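Local coordinates for bifunctional protein PutA (Bradyrhizobium diazoefficiens, PDB 6BSN), which probably oxidises proline to glutamate in two steps, pairing an FAD-dependent proline dehydrogenase with an NAD-dependent glutamate semialdehyde dehydrogenase in one chain, at residues 627-632 with 645-650; 651-656 with 730-735; 667-672 with 971-976; 756-761 with 975-980. The protein carries 1 engineered substitution. All blocks are in the same frame, centred on the assembly; numbering follows the deposited sequence.

Contact 1: 627-632 with 645-650; sequences KLFGSE and LTMRGR
Met647 is the side chain that meets the end of helix 604-629, touching Leu628 with its methyl and Phe629 with its root. Its chain runs out from strand 641-656 and bends at the last torsion (chi3 -82°), which turns CE onto the branch point of Leu628, 3.7 Å from CG. Met647 CB lies at the edge of the Phe629 ring and in its plane, 3.8 Å from CD2, while Leu628 CB sits over the centre of one face of that ring. Farther along, Glu632 CB meets the methyl CG2 of Thr646 at 3.5 Å, and Glu632 CA makes a 3.4 Å C-H contact to Leu645 O.

No direct hydrogen bond joins the two segments. A water does it instead, accepting from Met647 N (2.9 Å) and donating to Leu628 O (3.1 Å), with a weak third bond to Ser631 O.

The next shell holds the strand and lies against the helix. Backbone bonds from Thr646 to Gln981 and from Arg648 to Thr979 hold the strand against strand 978-986, and Leu974 packs on both Leu628 and Phe629. From the second subunit, His972 packs on Met647, which also touches a bound proline. The chemistry is thus apolar with one bridging water, so the helix end lies against the strand without being hydrogen-bonded to it directly.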
# COMPACT_ATOMS: atom_id res chain seq x y z
N LYS A 627 23.69 -1.50 -9.97
CA LYS A 627 23.35 -0.78 -8.74
C LYS A 627 24.35 0.33 -8.43
O LYS A 627 23.95 1.42 -8.03
CB LYS A 627 23.26 -1.77 -7.58
CG LYS A 627 21.98 -2.60 -7.55
CD LYS A 627 22.07 -3.72 -6.52
N LEU A 628 25.65 0.07 -8.58
CA LEU A 628 26.65 1.03 -8.09
C LEU A 628 26.94 2.14 -9.08
O LEU A 628 27.03 3.31 -8.69
CB LEU A 628 27.96 0.32 -7.74
CG LEU A 628 28.24 0.10 -6.26
CD1 LEU A 628 27.13 -0.72 -5.57
CD2 LEU A 628 29.62 -0.54 -6.10
N PHE A 629 27.17 1.80 -10.35
CA PHE A 629 27.56 2.78 -11.35
C PHE A 629 26.45 3.12 -12.34
O PHE A 629 26.67 3.92 -13.26
CB PHE A 629 28.80 2.28 -12.09
CG PHE A 629 29.75 1.55 -11.21
CD1 PHE A 629 29.89 0.18 -11.30
CD2 PHE A 629 30.51 2.24 -10.27
CE1 PHE A 629 30.77 -0.50 -10.46
CE2 PHE A 629 31.38 1.57 -9.44
CZ PHE A 629 31.51 0.20 -9.53
N GLY A 630 25.25 2.57 -12.15
CA GLY A 630 24.19 2.77 -13.12
C GLY A 630 23.50 4.11 -13.02
O GLY A 630 22.94 4.59 -14.00
N SER A 631 23.50 4.71 -11.83
CA SER A 631 22.84 6.00 -11.65
C SER A 631 23.47 6.72 -10.47
O SER A 631 24.25 6.15 -9.71
CB SER A 631 21.33 5.83 -11.47
OG SER A 631 21.05 5.22 -10.23
N GLU A 632 23.13 7.99 -10.34
CA GLU A 632 23.70 8.84 -9.31
C GLU A 632 22.85 8.82 -8.05
O GLU A 632 21.65 8.53 -8.09
CB GLU A 632 23.85 10.27 -9.84
CG GLU A 632 22.56 10.93 -10.28
CD GLU A 632 22.79 12.26 -10.97
OE1 GLU A 632 23.81 12.39 -11.68
OE2 GLU A 632 21.97 13.19 -10.80
N LEU A 645 26.11 12.22 -6.25
CA LEU A 645 27.30 11.42 -6.00
C LEU A 645 27.32 10.27 -7.00
O LEU A 645 26.30 9.61 -7.22
CB LEU A 645 27.33 10.88 -4.57
CG LEU A 645 28.56 10.08 -4.17
CD1 LEU A 645 29.81 10.96 -4.17
CD2 LEU A 645 28.34 9.44 -2.80
N THR A 646 28.47 10.08 -7.64
CA THR A 646 28.68 9.00 -8.59
C THR A 646 30.00 8.32 -8.27
O THR A 646 30.76 8.76 -7.40
CB THR A 646 28.70 9.52 -10.04
OG1 THR A 646 29.51 10.70 -10.13
CG2 THR A 646 27.29 9.82 -10.57
N MET A 647 30.28 7.26 -9.00
CA MET A 647 31.55 6.57 -8.91
C MET A 647 32.01 6.27 -10.32
O MET A 647 31.21 5.91 -11.18
CB MET A 647 31.42 5.28 -8.09
CG MET A 647 31.34 5.52 -6.59
SD MET A 647 31.44 3.97 -5.68
CE MET A 647 29.73 3.43 -5.81
N ARG A 648 33.30 6.43 -10.58
CA ARG A 648 33.79 6.20 -11.93
C ARG A 648 35.10 5.44 -11.87
O ARG A 648 35.76 5.37 -10.83
CB ARG A 648 33.94 7.53 -12.70
CG ARG A 648 34.66 8.64 -11.96
CD ARG A 648 34.38 10.02 -12.62
NE ARG A 648 34.95 10.17 -13.97
CZ ARG A 648 34.62 11.14 -14.83
NH1 ARG A 648 35.21 11.19 -16.03
NH2 ARG A 648 33.69 12.04 -14.54
N GLY A 649 35.46 4.84 -13.00
CA GLY A 649 36.69 4.08 -13.08
C GLY A 649 37.89 4.89 -12.65
O GLY A 649 37.89 6.11 -12.78
N ARG A 650 38.93 4.23 -12.15
CA ARG A 650 40.12 4.93 -11.68
C ARG A 650 41.16 5.11 -12.78
O ARG A 650 41.85 6.13 -12.80
CB ARG A 650 40.76 4.18 -10.51
CG ARG A 650 39.95 4.14 -9.26
CD ARG A 650 40.73 3.48 -8.12
NE ARG A 650 40.28 4.00 -6.83
CZ ARG A 650 40.80 5.08 -6.26
NH1 ARG A 650 41.80 5.74 -6.83
NH2 ARG A 650 40.31 5.51 -5.10
O HOH W 1 27.70 6.14 -9.82

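Contact 2: 651-656 with 730-735; sequences GVFVAI and GVVFTG. With PRO (proline), chain H.
The Phe653 ring lies with one face over Gly730: CA of the glycine is 3.9 Å from the ring centroid and 13° off the normal, a CH-pi contact, while Val732 N comes at the ring's edge. This is a pair of neighbouring parallel strands in the Rossmann-type sheet of the aldehyde dehydrogenase half. The other ring, Phe733, receives Ile656 CG2 at its edge, 3.6 Å from CD2.

Phe653 has an unusual first torsion (chi1 -106°, off the staggered positions) that swings its ring across the neighbouring strand, and a CB on Gly730 would collide with CZ. An alanine in place of Phe653 is likely to open a gap above Gly730 and deprive Phe977, whose ring meets this one, of its aromatic neighbour.

Four backbone bonds tie the strands, from Val654 N to Gly730 O, Val732 N to Val654 O, Ile656 N to Val732 O (2.9 Å) and Thr734 N to Ile656 O; the axes of these short strand segments are inclined by 18°. Phe653, Ala655 and Val732 lie on the face packed by helix 664-675, where Val732 CG1 meets Ala655 CB at 3.7 Å. Val654, Ile656, Val731 and Phe733 lie on the other, beneath helices 716-724 and 737-749. Past the end of strand 730-734 the chain reaches a proline site: Asn660 ND2 hydrogen-bonds the chain H proline, and Gly735 C approaches O of that ligand to 3.2 Å.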
# COMPACT_ATOMS: atom_id res chain seq x y z
N GLY A 651 41.30 4.12 -13.66
CA GLY A 651 42.38 4.09 -14.63
C GLY A 651 42.70 2.69 -15.11
O GLY A 651 41.79 1.92 -15.46
N VAL A 652 43.99 2.35 -15.16
CA VAL A 652 44.46 1.03 -15.55
C VAL A 652 44.69 0.21 -14.30
O VAL A 652 45.58 0.53 -13.50
CB VAL A 652 45.75 1.09 -16.38
CG1 VAL A 652 46.23 -0.30 -16.70
CG2 VAL A 652 45.54 1.88 -17.65
N PHE A 653 43.93 -0.86 -14.14
CA PHE A 653 44.20 -1.83 -13.09
C PHE A 653 45.10 -2.95 -13.60
O PHE A 653 44.93 -3.44 -14.72
CB PHE A 653 42.91 -2.42 -12.53
CG PHE A 653 42.54 -1.89 -11.18
CD1 PHE A 653 42.89 -2.59 -10.04
CD2 PHE A 653 41.88 -0.68 -11.05
CE1 PHE A 653 42.56 -2.12 -8.79
CE2 PHE A 653 41.54 -0.19 -9.79
CZ PHE A 653 41.89 -0.92 -8.66
N VAL A 654 46.07 -3.33 -12.78
CA VAL A 654 46.85 -4.56 -12.98
C VAL A 654 46.21 -5.66 -12.13
O VAL A 654 45.98 -5.47 -10.93
CB VAL A 654 48.32 -4.34 -12.60
CG1 VAL A 654 49.08 -5.65 -12.62
CG2 VAL A 654 48.98 -3.33 -13.57
N ALA A 655 45.91 -6.79 -12.76
CA ALA A 655 45.32 -7.95 -12.09
C ALA A 655 46.33 -9.09 -12.12
O ALA A 655 46.78 -9.50 -13.20
CB ALA A 655 44.02 -8.38 -12.76
N ILE A 656 46.69 -9.59 -10.94
CA ILE A 656 47.63 -10.70 -10.82
C ILE A 656 46.93 -11.86 -10.12
O ILE A 656 46.43 -11.69 -8.99
CB ILE A 656 48.90 -10.29 -10.07
CG1 ILE A 656 49.64 -9.22 -10.88
CG2 ILE A 656 49.78 -11.52 -9.85
CD1 ILE A 656 50.80 -8.56 -10.15
N GLY A 730 45.94 1.08 -9.98
CA GLY A 730 45.64 0.17 -8.89
C GLY A 730 46.07 -1.23 -9.24
O GLY A 730 46.36 -1.55 -10.41
N VAL A 731 46.10 -2.07 -8.21
CA VAL A 731 46.52 -3.46 -8.32
C VAL A 731 45.54 -4.35 -7.56
O VAL A 731 45.23 -4.09 -6.39
CB VAL A 731 47.96 -3.66 -7.80
CG1 VAL A 731 48.32 -5.14 -7.79
CG2 VAL A 731 48.96 -2.86 -8.66
N VAL A 732 45.09 -5.41 -8.21
CA VAL A 732 44.28 -6.42 -7.55
C VAL A 732 45.08 -7.72 -7.62
O VAL A 732 45.49 -8.14 -8.71
CB VAL A 732 42.87 -6.51 -8.17
CG1 VAL A 732 42.93 -6.73 -9.69
CG2 VAL A 732 41.99 -7.54 -7.45
N PHE A 733 45.36 -8.31 -6.46
CA PHE A 733 46.35 -9.36 -6.36
C PHE A 733 45.86 -10.49 -5.47
O PHE A 733 45.31 -10.26 -4.39
CB PHE A 733 47.69 -8.81 -5.80
CG PHE A 733 48.69 -9.89 -5.44
CD1 PHE A 733 48.79 -10.36 -4.13
CD2 PHE A 733 49.51 -10.45 -6.40
CE1 PHE A 733 49.71 -11.35 -3.79
CE2 PHE A 733 50.42 -11.44 -6.07
CZ PHE A 733 50.52 -11.89 -4.76
N THR A 734 46.08 -11.71 -5.92
CA THR A 734 45.79 -12.89 -5.11
C THR A 734 47.00 -13.80 -5.18
O THR A 734 47.38 -14.25 -6.27
CB THR A 734 44.53 -13.60 -5.59
OG1 THR A 734 43.43 -12.68 -5.52
CG2 THR A 734 44.21 -14.80 -4.69
N GLY A 735 47.62 -14.05 -4.03
CA GLY A 735 48.83 -14.86 -3.97
C GLY A 735 49.45 -14.87 -2.59
O GLY A 735 48.73 -14.87 -1.59
N PRO H . 51.28 -19.15 -2.17
CA PRO H . 50.62 -19.23 -3.46
C PRO H . 49.19 -18.67 -3.30
O PRO H . 48.91 -18.04 -2.24
CB PRO H . 50.59 -20.66 -3.95
CG PRO H . 51.30 -21.47 -2.86
CD PRO H . 51.52 -20.47 -1.68
OXT PRO H . 48.32 -18.81 -4.21

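Contact 3: 667-672 with 971-976; sequences LGQVTA and PHYLAR. With PRO (proline), chain E; PRO (proline), chain R.
Helix 664-675 meets the short turn 973-976, which has helical backbone angles but not the regular bonds of a helix, and the two chains come nearest at Ala672 and Leu974, with CA atoms 5.9 Å apart. Ala672 CB sits between two side chains: Tyr973 CE2 touches it at 3.4 Å, the methyl lying at the edge of the ring and near its plane, and Leu974 CD2 reaches it at 3.6 Å. The tyrosine gets there because CG is anti to the backbone N (chi1 -161°). Its OH ends 4.0 Å from Gln669 CG, the amide and ring planes being 15° apart. The amide of Gln669 turns elsewhere, hydrogen-bonding Thr734 OG1 and Ile656 O.

Arg976, at the far end of the turn, bends at chi2 (73°) and brings NH1 to OXT of the chain E proline at 2.8 Å, the acceptor lying at the guanidinium edge. A leucine in its place would probably leave that carboxylate without its charged mate. The chain R proline, held by the equivalent residues of the second subunit, rests its CG 3.5 Å from His972 CB.

Around this, Tyr973 meets Phe977 edge-to-face and, with nearly parallel planes, the ring of Tyr621 of helix 604-629, and it touches Val732 of strand 730-734; on the helix's own flank, Leu667 and Val670 pack against helix 689-702.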
# COMPACT_ATOMS: atom_id res chain seq x y z
N LEU A 667 39.00 -14.39 -13.43
CA LEU A 667 37.90 -13.62 -14.00
C LEU A 667 37.20 -12.74 -12.97
O LEU A 667 36.72 -11.65 -13.32
CB LEU A 667 36.88 -14.55 -14.64
CG LEU A 667 37.19 -15.11 -16.03
CD1 LEU A 667 36.10 -16.08 -16.44
CD2 LEU A 667 37.32 -13.97 -17.03
N GLY A 668 37.13 -13.17 -11.70
CA GLY A 668 36.56 -12.31 -10.68
C GLY A 668 37.29 -10.98 -10.58
O GLY A 668 36.68 -9.91 -10.60
N GLN A 669 38.62 -11.04 -10.49
CA GLN A 669 39.42 -9.83 -10.40
C GLN A 669 39.30 -8.97 -11.65
O GLN A 669 39.14 -7.75 -11.56
CB GLN A 669 40.89 -10.20 -10.13
CG GLN A 669 41.11 -10.89 -8.79
CD GLN A 669 42.57 -11.06 -8.43
OE1 GLN A 669 42.94 -11.00 -7.25
NE2 GLN A 669 43.42 -11.28 -9.45
N VAL A 670 39.35 -9.60 -12.83
CA VAL A 670 39.37 -8.86 -14.08
C VAL A 670 38.01 -8.22 -14.36
O VAL A 670 37.91 -7.03 -14.66
CB VAL A 670 39.82 -9.77 -15.24
CG1 VAL A 670 39.46 -9.14 -16.61
CG2 VAL A 670 41.32 -10.02 -15.13
N THR A 671 36.93 -9.00 -14.24
CA THR A 671 35.61 -8.43 -14.49
C THR A 671 35.19 -7.44 -13.40
O THR A 671 34.37 -6.56 -13.67
CB THR A 671 34.54 -9.53 -14.65
OG1 THR A 671 34.41 -10.27 -13.43
CG2 THR A 671 34.90 -10.49 -15.78
N ALA A 672 35.72 -7.54 -12.19
CA ALA A 672 35.41 -6.50 -11.22
C ALA A 672 36.01 -5.18 -11.66
O ALA A 672 35.32 -4.15 -11.68
CB ALA A 672 35.93 -6.85 -9.83
N PRO A 971 29.23 -7.22 -1.41
CA PRO A 971 28.71 -5.91 -1.87
C PRO A 971 29.68 -4.75 -1.70
O PRO A 971 29.31 -3.63 -2.03
CB PRO A 971 27.47 -5.70 -0.99
CG PRO A 971 27.78 -6.49 0.29
CD PRO A 971 28.55 -7.70 -0.19
N HIS A 972 30.87 -4.95 -1.15
CA HIS A 972 31.81 -3.85 -1.01
C HIS A 972 32.97 -3.95 -1.98
O HIS A 972 33.90 -3.14 -1.91
CB HIS A 972 32.31 -3.78 0.43
CG HIS A 972 31.23 -3.54 1.42
ND1 HIS A 972 30.69 -4.55 2.19
CD2 HIS A 972 30.54 -2.42 1.73
CE1 HIS A 972 29.73 -4.05 2.95
NE2 HIS A 972 29.62 -2.76 2.69
N TYR A 973 32.93 -4.91 -2.89
CA TYR A 973 34.09 -5.17 -3.74
C TYR A 973 34.24 -4.13 -4.83
O TYR A 973 35.31 -3.53 -4.98
CB TYR A 973 33.96 -6.55 -4.35
CG TYR A 973 35.26 -7.13 -4.88
CD1 TYR A 973 36.31 -7.40 -4.01
CD2 TYR A 973 35.41 -7.44 -6.22
CE1 TYR A 973 37.49 -7.97 -4.48
CE2 TYR A 973 36.58 -8.01 -6.70
CZ TYR A 973 37.61 -8.26 -5.83
OH TYR A 973 38.77 -8.83 -6.30
N LEU A 974 33.19 -3.91 -5.64
CA LEU A 974 33.34 -3.11 -6.85
C LEU A 974 33.75 -1.68 -6.53
O LEU A 974 34.57 -1.10 -7.25
CB LEU A 974 32.05 -3.11 -7.66
CG LEU A 974 31.65 -4.43 -8.33
CD1 LEU A 974 30.57 -4.22 -9.40
CD2 LEU A 974 32.87 -5.10 -8.91
N ALA A 975 33.21 -1.11 -5.45
CA ALA A 975 33.47 0.30 -5.15
C ALA A 975 34.96 0.58 -4.98
O ALA A 975 35.45 1.65 -5.36
CB ALA A 975 32.71 0.72 -3.89
N ARG A 976 35.71 -0.38 -4.42
CA ARG A 976 37.13 -0.16 -4.20
C ARG A 976 37.90 0.07 -5.50
O ARG A 976 38.98 0.67 -5.47
CB ARG A 976 37.74 -1.35 -3.42
CG ARG A 976 39.14 -1.10 -2.86
CD ARG A 976 39.12 -0.15 -1.67
NE ARG A 976 40.46 -0.08 -1.12
CZ ARG A 976 41.34 0.87 -1.42
NH1 ARG A 976 41.01 1.85 -2.24
NH2 ARG A 976 42.56 0.82 -0.90
N PRO E . 36.11 3.88 -3.78
CA PRO E . 36.40 4.21 -2.40
C PRO E . 37.30 3.13 -1.77
O PRO E . 36.90 2.43 -0.79
CB PRO E . 35.10 4.36 -1.65
CG PRO E . 34.04 4.46 -2.72
CD PRO E . 34.80 4.36 -4.08
OXT PRO E . 38.45 2.96 -2.26
N PRO R . 36.02 -2.27 4.65
CA PRO R . 36.53 -2.49 3.32
C PRO R . 37.56 -1.40 2.97
O PRO R . 38.50 -1.17 3.79
CB PRO R . 35.37 -2.53 2.36
CG PRO R . 34.21 -2.98 3.24
CD PRO R . 34.71 -2.83 4.71
OXT PRO R . 37.45 -0.76 1.88

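Contact 4: 756-761 with 975-980; sequences PLIAET and ARFATE. With PRO (proline), chain E.
The amine nitrogen of the chain E proline, bound beside the place where Arg976 meets Pro756, is gripped by two carbonyls: it donates to Ala975 O at 2.8 Å and to Ala978 O at 2.9 Å. Ala975 O also accepts from Ala978 N, so the turn between them is closed by its own bond and held in the shape that presents both oxygens.

Across the contact, Pro756 CB lies over one face of the Arg976 guanidinium, 3.2 Å from NH1, and restricts how the group can tilt beside the proline carboxylate. Ile758 extends alongside Arg976 in the opposite sense, CD1 passing CG at 3.6 Å. The same methyl lies over one face of the Phe977 ring, offset toward the rim, a CH-pi contact 3.7 Å from the centroid and 19° off the normal.

On the ligand's other flank Glu980 CG comes 3.8 Å from the proline CG, while its OE2 bonds Lys967 N of the second subunit. Strand 757-760 ends at Glu760, predicted to be catalytic, but the proline sits at one of the remote sites, a pocket at the subunit interface built from a backbone turn for the amine and an arginine for the carboxylate.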
# COMPACT_ATOMS: atom_id res chain seq x y z
N PRO A 756 45.08 2.21 -4.98
CA PRO A 756 44.63 1.10 -4.13
C PRO A 756 45.38 -0.19 -4.42
O PRO A 756 45.71 -0.50 -5.56
CB PRO A 756 43.15 0.96 -4.49
CG PRO A 756 42.80 2.18 -5.28
CD PRO A 756 44.05 2.64 -5.92
N LEU A 757 45.64 -0.95 -3.36
CA LEU A 757 46.10 -2.33 -3.48
C LEU A 757 45.07 -3.24 -2.83
O LEU A 757 44.76 -3.09 -1.64
CB LEU A 757 47.48 -2.53 -2.82
CG LEU A 757 47.88 -4.01 -2.72
CD1 LEU A 757 47.94 -4.70 -4.08
CD2 LEU A 757 49.23 -4.15 -2.00
N ILE A 758 44.52 -4.17 -3.61
CA ILE A 758 43.57 -5.16 -3.12
C ILE A 758 44.27 -6.51 -3.15
O ILE A 758 44.65 -7.00 -4.23
CB ILE A 758 42.29 -5.19 -3.97
CG1 ILE A 758 41.60 -3.83 -3.94
CG2 ILE A 758 41.34 -6.26 -3.46
CD1 ILE A 758 40.55 -3.66 -5.03
N ALA A 759 44.48 -7.11 -1.97
CA ALA A 759 45.29 -8.31 -1.87
C ALA A 759 44.58 -9.35 -1.01
O ALA A 759 44.09 -9.02 0.08
CB ALA A 759 46.68 -7.99 -1.28
N GLU A 760 44.52 -10.59 -1.50
CA GLU A 760 44.12 -11.74 -0.69
C GLU A 760 45.31 -12.69 -0.62
O GLU A 760 45.83 -13.10 -1.66
CB GLU A 760 42.88 -12.43 -1.28
CG GLU A 760 42.32 -13.61 -0.42
CD GLU A 760 42.81 -14.96 -0.92
OE1 GLU A 760 42.14 -15.53 -1.81
OE2 GLU A 760 43.87 -15.43 -0.44
N THR A 761 45.76 -13.01 0.60
CA THR A 761 47.08 -13.63 0.76
C THR A 761 47.06 -14.86 1.66
O THR A 761 48.03 -15.11 2.38
CB THR A 761 48.09 -12.60 1.27
OG1 THR A 761 47.50 -11.84 2.33
CG2 THR A 761 48.48 -11.65 0.15
N ALA A 975 33.21 -1.11 -5.45
CA ALA A 975 33.47 0.30 -5.15
C ALA A 975 34.96 0.58 -4.98
O ALA A 975 35.45 1.65 -5.36
CB ALA A 975 32.71 0.72 -3.89
N ARG A 976 35.71 -0.38 -4.42
CA ARG A 976 37.13 -0.16 -4.20
C ARG A 976 37.90 0.07 -5.50
O ARG A 976 38.98 0.67 -5.47
CB ARG A 976 37.74 -1.35 -3.42
CG ARG A 976 39.14 -1.10 -2.86
CD ARG A 976 39.12 -0.15 -1.67
NE ARG A 976 40.46 -0.08 -1.12
CZ ARG A 976 41.34 0.87 -1.42
NH1 ARG A 976 41.01 1.85 -2.24
NH2 ARG A 976 42.56 0.82 -0.90
N PHE A 977 37.38 -0.40 -6.63
CA PHE A 977 38.01 -0.19 -7.94
C PHE A 977 37.61 1.14 -8.56
O PHE A 977 37.96 1.40 -9.73
CB PHE A 977 37.63 -1.32 -8.91
CG PHE A 977 38.09 -2.69 -8.48
CD1 PHE A 977 39.23 -3.25 -9.05
CD2 PHE A 977 37.38 -3.42 -7.53
CE1 PHE A 977 39.66 -4.52 -8.67
CE2 PHE A 977 37.79 -4.68 -7.15
CZ PHE A 977 38.94 -5.23 -7.72
N ALA A 978 36.86 1.96 -7.85
CA ALA A 978 36.30 3.18 -8.40
C ALA A 978 36.71 4.34 -7.51
O ALA A 978 37.23 4.15 -6.41
CB ALA A 978 34.76 3.11 -8.51
N THR A 979 36.47 5.56 -8.01
CA THR A 979 36.64 6.76 -7.22
C THR A 979 35.32 7.53 -7.26
O THR A 979 34.54 7.40 -8.20
CB THR A 979 37.83 7.61 -7.76
OG1 THR A 979 38.14 8.66 -6.84
CG2 THR A 979 37.51 8.22 -9.11
N GLU A 980 35.06 8.31 -6.21
CA GLU A 980 33.80 9.03 -6.07
C GLU A 980 33.87 10.40 -6.74
O GLU A 980 34.93 11.01 -6.82
CB GLU A 980 33.46 9.23 -4.60
CG GLU A 980 33.22 7.98 -3.78
CD GLU A 980 33.33 8.28 -2.29
OE1 GLU A 980 32.30 8.62 -1.68
OE2 GLU A 980 34.45 8.25 -1.75
N PRO E . 36.11 3.88 -3.78
CA PRO E . 36.40 4.21 -2.40
C PRO E . 37.30 3.13 -1.77
O PRO E . 36.90 2.43 -0.79
CB PRO E . 35.10 4.36 -1.65
CG PRO E . 34.04 4.46 -2.72
CD PRO E . 34.80 4.36 -4.08
OXT PRO E . 38.45 2.96 -2.26

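How the contacts relate
Contact 1 is the surface member of the set; contacts 2, 3 and 4 are buried. Contacts 1 and 2 use successive parts of strand 641-656, the first near the second subunit, the second inside the parallel part of the same mixed sheet. Contact 4 adds strand 757-760, which pairs with strand 730-734 of contact 2 through Phe733 N to Ile758 O and Ile758 N to Val731 O. Contacts 3 and 4 share Ala975 and Arg976, and so the same bound proline. Chemistry follows place: backbone hydrogen bonds rule in contact 2, apolar packing with a water in contact 1, while contacts 3 and 4 join apolar side chains on one flank to ligand-binding polar groups on the other.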